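PDB 5LW6: Ddb_g0293866 from Dictyostelium discoideum, which binds ADP-ribose through this macrodomain, one part of a longer protein probably involved in sensing DNA damage. Local coordinates for residues A[79-84]-A[111-116]; A[103-108]-A[125-130]. All blocks are in the same frame, centred on the assembly; numbering follows the deposited sequence. Where two conformers were deposited one is given.

Interaction 1: residues A[79-84]-A[111-116]; sequences NAISEY and QSFKKH
Asn79 opens the contact by bringing its side-chain amide against the imidazole of His116, where the two segments come nearest, 6.5 Å between Asn79 CA and His116 CA. ND2 of Asn79 lies 3.6 Å from CD2 of His116. The amide and ring planes stand 82° apart, and the approach is oblique, a van der Waals touch with no hydrogen bond across. His116 is held from its own helix: its CG sits anti to the carbonyl carbon (chi1 -72°), which turns ND1 back to give a hydrogen bond to Ser112 O, 2.9 Å long and fairly bent at 146°. That oxygen also takes the backbone N-H of His116, the two donors arriving from opposite faces of its carbonyl plane, and the ND1 bond probably limits how the ring can rotate. Further along, Ile81 sends its CD1 to the edge of the Phe113 ring, 4.4 Å from CE2, a loose apolar touch. Both these side chains are buried, whereas Asn79 lies at the surface. The pairing thus joins helix 70-87 to the C-terminal end of helix 107-116; helix 237-253 packs against helix 70-87 through Ala80 and Ile81, and strand 125-130 meets Ile81 and Phe113 from the sheet.

Interaction 2: residues A[103-108]-A[125-130]; sequences SIYSDN and FEIIKI
Tyr105, in the loop just ahead of helix 107-116, has its CA 6.7 Å from the CA of Lys129 on strand 125-130, and no hydrogen bond joins the two backbones. With CG anti to the backbone nitrogen (chi1 -169°), the Tyr105 ring lies aslant to the strand, with Lys129 over one face and Ile127 at its edge. CB of Lys129 lies 4.0 Å from Tyr105 CD2, and CD comes equally near Tyr105 CG. Lys129 CG is likewise anti to its nitrogen (chi1 -177°), which lays CB, CG and CD across the face at about a right angle; the chi3 bend then turns only the end of the chain. Ile127 approaches with CG2 close to the ring plane, 3.6 Å from Tyr105 CE2. Replacing Tyr105 with an alanine would probably leave the methylenes of Lys129 and the CG2 methyl of Ile127 without the ring they pack on, and the lysine chain freer to swing. Val100 of strand 95-101 and Ile110 of helix 107-116 also touch Tyr105, so the ring sits within this beta-alpha-beta unit. Lys129 NZ is 5.6 Å from the Tyr105 ring centroid, at most a weak cation-pi attraction, which implies that hydrophobic packing carries this surface contact.

Helix 107-116 ties the two contacts together: the loop at its start belongs to interaction 2 and its last turns to interaction 1, the centres lying about 13 Å apart. Along the chain the segments alternate, 79-84, 103-108, 111-116, then 125-130. The contacts touch where the helices meet strand 125-130: Ile81 CD1 comes 3.7 Å from Phe125 CE1 and Phe113 packs on both Phe125 and Ile127. Strand 125-130 is the outermost strand on its side of the mixed sheet, parallel to 95-101, and helix 107-116 forms the crossover between them. Interaction 2 packs within that beta-alpha-beta unit, while interaction 1 joins its helix to helix 70-87; both lie on one flank of the macrodomain's layered alpha/beta core.

Interaction 1: residues A[79-84]-A[111-116]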
ATOM      1  N   ASN A  79      11.530   8.225  -3.130  1.00  9.59           N
ATOM      2  CA  ASN A  79      11.287   9.626  -3.189  1.00  9.89           C
ATOM      3  C   ASN A  79       9.900  10.003  -2.588  1.00  8.61           C
ATOM      4  O   ASN A  79       9.776  11.008  -1.884  1.00  8.39           O
ATOM      5  CB  ASN A  79      11.495  10.162  -4.630  1.00  9.47           C
ATOM      6  CG  ASN A  79      13.005  10.444  -4.954  1.00 11.37           C
ATOM      7  OD1 ASN A  79      13.383  10.504  -6.133  1.00 16.53           O
ATOM      8  ND2 ASN A  79      13.862  10.608  -3.934  1.00  9.74           N
ATOM      9  N   ALA A  80       8.847   9.233  -2.874  1.00  8.97           N
ATOM     10  CA  ALA A  80       7.529   9.520  -2.402  1.00  9.25           C
ATOM     11  C   ALA A  80       7.505   9.380  -0.862  1.00  8.96           C
ATOM     12  O   ALA A  80       6.879  10.173  -0.148  1.00  8.69           O
ATOM     13  CB  ALA A  80       6.501   8.595  -3.021  1.00 10.22           C
ATOM     14  N   ILE A  81       8.208   8.363  -0.364  1.00  8.93           N
ATOM     15  CA  ILE A  81       8.227   8.075   1.046  1.00  8.72           C
ATOM     16  C   ILE A  81       8.911   9.232   1.774  1.00 10.61           C
ATOM     17  O   ILE A  81       8.453   9.708   2.828  1.00  9.53           O
ATOM     18  CB  ILE A  81       8.912   6.704   1.361  1.00  9.86           C
ATOM     19  CG1 ILE A  81       7.932   5.540   0.986  1.00 11.35           C
ATOM     20  CG2 ILE A  81       9.286   6.554   2.856  1.00 10.50           C
ATOM     21  CD1 ILE A  81       8.599   4.186   0.792  1.00 13.02           C
ATOM     22  N   SER A  82      10.035   9.643   1.222  1.00 10.78           N
ATOM     23  CA  SER A  82      10.792  10.725   1.814  0.50 11.04           C
ATOM     24  C   SER A  82      10.018  12.039   1.758  1.00 11.49           C
ATOM     25  O   SER A  82      10.031  12.811   2.716  1.00 11.38           O
ATOM     26  CB  SER A  82      12.237  10.797   1.254  0.50 11.15           C
ATOM     27  OG  SER A  82      12.905  11.827   1.935  0.50 11.20           O
ATOM     28  N   GLU A  83       9.277  12.287   0.671  1.00 10.55           N
ATOM     29  CA  GLU A  83       8.463  13.443   0.541  1.00 10.77           C
ATOM     30  C   GLU A  83       7.405  13.508   1.660  1.00 10.88           C
ATOM     31  O   GLU A  83       7.242  14.553   2.330  1.00 10.89           O
ATOM     32  CB  GLU A  83       7.807  13.493  -0.821  1.00 11.08           C
ATOM     33  CG  GLU A  83       6.909  14.685  -1.119  1.00 11.46           C
ATOM     34  CD  GLU A  83       6.224  14.590  -2.488  1.00 13.47           C
ATOM     35  OE1 GLU A  83       5.592  13.524  -2.749  1.00 14.24           O
ATOM     36  OE2 GLU A  83       6.288  15.564  -3.314  1.00 15.04           O
ATOM     37  N   TYR A  84       6.724  12.401   1.855  1.00 10.25           N
ATOM     38  CA  TYR A  84       5.697  12.306   2.892  1.00  9.46           C
ATOM     39  C   TYR A  84       6.329  12.466   4.275  1.00  9.45           C
ATOM     40  O   TYR A  84       5.862  13.297   5.099  1.00 11.13           O
ATOM     41  CB  TYR A  84       5.018  10.951   2.739  1.00  8.76           C
ATOM     42  CG  TYR A  84       3.929  10.700   3.818  1.00  8.16           C
ATOM     43  CD1 TYR A  84       2.648  11.245   3.663  1.00  9.32           C
ATOM     44  CD2 TYR A  84       4.191   9.984   4.954  1.00  9.91           C
ATOM     45  CE1 TYR A  84       1.660  11.030   4.622  1.00  9.70           C
ATOM     46  CE2 TYR A  84       3.214   9.776   5.937  1.00 10.69           C
ATOM     47  CZ  TYR A  84       1.972  10.319   5.788  1.00 10.76           C
ATOM     48  OH  TYR A  84       1.073  10.091   6.829  1.00 11.94           O
ATOM     49  N   GLN A 111      20.572  -0.318  -0.162  1.00 17.45           N
ATOM     50  CA  GLN A 111      21.521   0.795  -0.464  1.00 19.35           C
ATOM     51  C   GLN A 111      20.900   1.886  -1.344  1.00 16.80           C
ATOM     52  O   GLN A 111      21.173   3.043  -1.176  1.00 17.13           O
ATOM     53  CB  GLN A 111      22.797   0.258  -1.172  1.00 21.91           C
ATOM     54  CG  GLN A 111      23.734  -0.469  -0.245  1.00 28.06           C
ATOM     55  CD  GLN A 111      24.955  -1.014  -0.978  1.00 38.15           C
ATOM     56  OE1 GLN A 111      24.977  -1.137  -2.220  1.00 41.55           O
ATOM     57  NE2 GLN A 111      26.006  -1.323  -0.208  1.00 47.81           N
ATOM     58  N   SER A 112      20.028   1.501  -2.277  1.00 15.81           N
ATOM     59  CA  SER A 112      19.399   2.434  -3.178  0.50 16.65           C
ATOM     60  C   SER A 112      18.464   3.313  -2.390  1.00 15.20           C
ATOM     61  O   SER A 112      18.432   4.536  -2.601  1.00 16.89           O
ATOM     62  CB  SER A 112      18.568   1.722  -4.254  0.50 17.10           C
ATOM     63  OG  SER A 112      18.226   2.665  -5.248  0.50 18.64           O
ATOM     64  N   PHE A 113      17.669   2.706  -1.494  1.00 15.45           N
ATOM     65  CA  PHE A 113      16.884   3.495  -0.605  1.00 14.25           C
ATOM     66  C   PHE A 113      17.739   4.448   0.203  1.00 15.56           C
ATOM     67  O   PHE A 113      17.393   5.646   0.320  1.00 16.53           O
ATOM     68  CB  PHE A 113      15.933   2.674   0.327  1.00 14.01           C
ATOM     69  CG  PHE A 113      14.674   2.255  -0.361  1.00 12.88           C
ATOM     70  CD1 PHE A 113      14.661   1.152  -1.121  1.00 15.07           C
ATOM     71  CD2 PHE A 113      13.506   2.918  -0.184  1.00 15.49           C
ATOM     72  CE1 PHE A 113      13.499   0.714  -1.782  1.00 16.55           C
ATOM     73  CE2 PHE A 113      12.345   2.556  -0.869  1.00 15.63           C
ATOM     74  CZ  PHE A 113      12.326   1.461  -1.685  1.00 15.19           C
ATOM     75  N   LYS A 114      18.828   3.947   0.774  1.00 15.43           N
ATOM     76  CA  LYS A 114      19.702   4.794   1.567  1.00 18.74           C
ATOM     77  C   LYS A 114      20.207   5.993   0.796  1.00 15.46           C
ATOM     78  O   LYS A 114      20.240   7.110   1.329  1.00 16.86           O
ATOM     79  CB  LYS A 114      20.944   4.038   2.019  1.00 20.85           C
ATOM     80  CG  LYS A 114      20.771   3.123   3.180  1.00 28.76           C
ATOM     81  CD  LYS A 114      22.133   2.494   3.583  1.00 31.16           C
ATOM     82  CE  LYS A 114      21.990   1.487   4.740  1.00 33.69           C
ATOM     83  NZ  LYS A 114      23.321   0.961   5.127  1.00 34.19           N
ATOM     84  N   LYS A 115      20.483   5.794  -0.474  1.00 16.27           N
ATOM     85  CA  LYS A 115      20.991   6.838  -1.324  1.00 16.98           C
ATOM     86  C   LYS A 115      19.932   7.918  -1.539  1.00 17.88           C
ATOM     87  O   LYS A 115      20.220   9.106  -1.406  1.00 17.41           O
ATOM     88  CB  LYS A 115      21.449   6.223  -2.642  1.00 21.28           C
ATOM     89  CG  LYS A 115      21.854   7.189  -3.716  1.00 27.69           C
ATOM     90  CD  LYS A 115      21.966   6.511  -5.112  1.00 34.35           C
ATOM     91  CE  LYS A 115      22.729   7.430  -6.101  1.00 43.67           C
ATOM     92  NZ  LYS A 115      22.763   7.095  -7.579  1.00 45.79           N
ATOM     93  N   HIS A 116      18.692   7.513  -1.779  1.00 14.93           N
ATOM     94  CA  HIS A 116      17.596   8.477  -1.912  1.00 18.10           C
ATOM     95  C   HIS A 116      17.242   9.211  -0.655  1.00 17.71           C
ATOM     96  O   HIS A 116      16.648  10.240  -0.711  1.00 18.06           O
ATOM     97  CB  HIS A 116      16.343   7.762  -2.501  1.00 18.36           C
ATOM     98  CG  HIS A 116      16.513   7.428  -3.935  1.00 19.99           C
ATOM     99  ND1 HIS A 116      16.964   6.203  -4.393  1.00 21.49           N
ATOM    100  CD2 HIS A 116      16.363   8.204  -5.032  1.00 20.60           C
ATOM    101  CE1 HIS A 116      17.094   6.248  -5.710  1.00 21.48           C
ATOM    102  NE2 HIS A 116      16.756   7.451  -6.106  1.00 20.59           N
TER

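Interaction 2: residues A[103-108]-A[125-130]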
ATOM      1  N   SER A 103      12.398 -12.321  -3.025  1.00 15.74           N
ATOM      2  CA  SER A 103      13.061 -12.330  -4.333  1.00 16.45           C
ATOM      3  C   SER A 103      13.570 -10.971  -4.765  1.00 16.42           C
ATOM      4  O   SER A 103      14.527 -10.869  -5.524  1.00 14.34           O
ATOM      5  CB  SER A 103      12.180 -12.965  -5.375  1.00 17.52           C
ATOM      6  OG  SER A 103      11.099 -12.206  -5.836  1.00 17.94           O
ATOM      7  N   ILE A 104      12.902  -9.902  -4.325  1.00 14.43           N
ATOM      8  CA  ILE A 104      13.237  -8.526  -4.721  1.00 14.83           C
ATOM      9  C   ILE A 104      14.189  -7.884  -3.687  1.00 15.46           C
ATOM     10  O   ILE A 104      14.949  -6.995  -4.034  1.00 16.49           O
ATOM     11  CB  ILE A 104      11.963  -7.681  -4.802  1.00 17.92           C
ATOM     12  CG1 ILE A 104      10.873  -8.327  -5.680  1.00 22.32           C
ATOM     13  CG2 ILE A 104      12.230  -6.189  -5.130  1.00 17.64           C
ATOM     14  CD1 ILE A 104      11.025  -8.161  -7.140  1.00 26.67           C
ATOM     15  N   TYR A 105      14.101  -8.323  -2.425  1.00 14.59           N
ATOM     16  CA  TYR A 105      14.917  -7.814  -1.322  1.00 15.80           C
ATOM     17  C   TYR A 105      16.378  -8.134  -1.531  1.00 17.42           C
ATOM     18  O   TYR A 105      16.699  -9.256  -1.878  1.00 19.29           O
ATOM     19  CB  TYR A 105      14.423  -8.419  -0.024  1.00 18.38           C
ATOM     20  CG  TYR A 105      15.029  -7.765   1.213  1.00 21.78           C
ATOM     21  CD1 TYR A 105      16.355  -8.070   1.628  1.00 24.59           C
ATOM     22  CD2 TYR A 105      14.286  -6.844   1.952  1.00 22.99           C
ATOM     23  CE1 TYR A 105      16.899  -7.491   2.772  1.00 27.31           C
ATOM     24  CE2 TYR A 105      14.813  -6.301   3.115  1.00 24.86           C
ATOM     25  CZ  TYR A 105      16.130  -6.615   3.497  1.00 27.66           C
ATOM     26  OH  TYR A 105      16.632  -6.024   4.621  1.00 31.57           O
ATOM     27  N   SER A 106      17.227  -7.145  -1.463  1.00 16.53           N
ATOM     28  CA  SER A 106      18.693  -7.344  -1.634  1.00 18.12           C
ATOM     29  C   SER A 106      19.430  -6.257  -0.918  1.00 20.64           C
ATOM     30  O   SER A 106      18.871  -5.210  -0.629  1.00 18.09           O
ATOM     31  CB  SER A 106      19.062  -7.333  -3.106  1.00 19.13           C
ATOM     32  OG  SER A 106      19.014  -6.035  -3.695  1.00 18.86           O
ATOM     33  N   ASP A 107      20.712  -6.449  -0.648  1.00 21.74           N
ATOM     34  CA  ASP A 107      21.515  -5.365  -0.126  1.00 23.17           C
ATOM     35  C   ASP A 107      21.530  -4.135  -1.055  1.00 18.52           C
ATOM     36  O   ASP A 107      21.525  -2.985  -0.554  1.00 17.63           O
ATOM     37  CB  ASP A 107      22.985  -5.864   0.099  1.00 29.20           C
ATOM     38  CG  ASP A 107      23.106  -6.875   1.251  1.00 36.87           C
ATOM     39  OD1 ASP A 107      22.151  -6.983   2.056  1.00 39.81           O
ATOM     40  OD2 ASP A 107      24.175  -7.540   1.383  1.00 42.58           O
ATOM     41  N   ASN A 108      21.645  -4.344  -2.371  1.00 18.73           N
ATOM     42  CA  ASN A 108      21.625  -3.271  -3.340  1.00 18.29           C
ATOM     43  C   ASN A 108      20.334  -2.451  -3.273  1.00 15.13           C
ATOM     44  O   ASN A 108      20.349  -1.231  -3.444  1.00 14.49           O
ATOM     45  CB  ASN A 108      21.921  -3.752  -4.782  1.00 21.97           C
ATOM     46  CG  ASN A 108      23.413  -4.087  -5.025  1.00 28.50           C
ATOM     47  OD1 ASN A 108      23.768  -4.566  -6.104  1.00 36.78           O
ATOM     48  ND2 ASN A 108      24.261  -3.848  -4.062  1.00 29.27           N
ATOM     49  N   PHE A 125      10.400   4.658   9.128  1.00 13.54           N
ATOM     50  CA  PHE A 125      10.246   3.808   7.944  1.00 12.20           C
ATOM     51  C   PHE A 125      11.054   2.558   8.047  1.00 13.07           C
ATOM     52  O   PHE A 125      12.261   2.617   8.392  1.00 11.64           O
ATOM     53  CB  PHE A 125      10.701   4.563   6.724  1.00 11.94           C
ATOM     54  CG  PHE A 125      10.692   3.748   5.489  1.00 12.13           C
ATOM     55  CD1 PHE A 125       9.541   3.110   5.063  1.00 12.22           C
ATOM     56  CD2 PHE A 125      11.858   3.587   4.760  1.00 12.54           C
ATOM     57  CE1 PHE A 125       9.579   2.339   3.904  1.00 13.34           C
ATOM     58  CE2 PHE A 125      11.896   2.860   3.606  1.00 13.60           C
ATOM     59  CZ  PHE A 125      10.744   2.210   3.196  1.00 14.06           C
ATOM     60  N   GLU A 126      10.405   1.408   7.866  1.00 11.64           N
ATOM     61  CA  GLU A 126      11.125   0.121   7.843  1.00 13.79           C
ATOM     62  C   GLU A 126      10.736  -0.691   6.641  1.00 13.67           C
ATOM     63  O   GLU A 126       9.598  -0.576   6.137  1.00 11.74           O
ATOM     64  CB  GLU A 126      10.729  -0.741   9.040  1.00 18.26           C
ATOM     65  CG  GLU A 126      11.045  -0.088  10.352  1.00 22.94           C
ATOM     66  CD  GLU A 126      10.677  -0.944  11.571  1.00 33.47           C
ATOM     67  OE1 GLU A 126       9.952  -1.989  11.419  1.00 31.78           O
ATOM     68  OE2 GLU A 126      11.134  -0.531  12.694  1.00 42.45           O
ATOM     69  N   ILE A 127      11.682  -1.500   6.180  1.00 13.90           N
ATOM     70  CA  ILE A 127      11.403  -2.496   5.113  1.00 13.45           C
ATOM     71  C   ILE A 127      11.389  -3.829   5.735  1.00 14.68           C
ATOM     72  O   ILE A 127      12.330  -4.187   6.456  1.00 15.63           O
ATOM     73  CB  ILE A 127      12.470  -2.410   4.000  1.00 14.77           C
ATOM     74  CG1 ILE A 127      12.298  -1.108   3.223  1.00 15.96           C
ATOM     75  CG2 ILE A 127      12.390  -3.604   3.089  1.00 15.00           C
ATOM     76  CD1 ILE A 127      13.290  -0.841   2.125  1.00 16.43           C
ATOM     77  N   ILE A 128      10.369  -4.615   5.470  1.00 13.97           N
ATOM     78  CA  ILE A 128      10.157  -5.930   6.067  1.00 16.20           C
ATOM     79  C   ILE A 128      10.147  -6.924   4.923  1.00 15.54           C
ATOM     80  O   ILE A 128       9.378  -6.741   3.963  1.00 14.80           O
ATOM     81  CB  ILE A 128       8.751  -6.028   6.692  1.00 17.76           C
ATOM     82  CG1 ILE A 128       8.569  -4.912   7.712  1.00 22.48           C
ATOM     83  CG2 ILE A 128       8.441  -7.412   7.277  1.00 19.20           C
ATOM     84  CD1 ILE A 128       9.636  -4.864   8.765  1.00 21.99           C
ATOM     85  N   LYS A 129      10.998  -7.938   5.009  1.00 15.27           N
ATOM     86  CA  LYS A 129      11.090  -8.985   3.990  1.00 16.64           C
ATOM     87  C   LYS A 129      10.010 -10.008   4.239  1.00 16.31           C
ATOM     88  O   LYS A 129       9.860 -10.433   5.390  1.00 17.46           O
ATOM     89  CB  LYS A 129      12.478  -9.643   4.095  1.00 18.47           C
ATOM     90  CG  LYS A 129      12.736 -10.713   3.030  1.00 24.60           C
ATOM     91  CD  LYS A 129      14.165 -11.254   3.047  1.00 30.54           C
ATOM     92  CE  LYS A 129      14.474 -12.073   4.279  1.00 36.00           C
ATOM     93  NZ  LYS A 129      15.909 -12.482   4.217  1.00 39.42           N
ATOM     94  N   ILE A 130       9.206 -10.342   3.235  1.00 14.81           N
ATOM     95  CA  ILE A 130       8.220 -11.393   3.345  1.00 16.09           C
ATOM     96  C   ILE A 130       8.516 -12.443   2.280  1.00 17.19           C
ATOM     97  O   ILE A 130       9.101 -12.125   1.234  1.00 15.45           O
ATOM     98  CB  ILE A 130       6.769 -10.817   3.256  1.00 16.44           C
ATOM     99  CG1 ILE A 130       6.506 -10.117   1.902  1.00 16.11           C
ATOM    100  CG2 ILE A 130       6.545  -9.859   4.440  1.00 16.28           C
ATOM    101  CD1 ILE A 130       5.050  -9.956   1.528  1.00 17.79           C
TER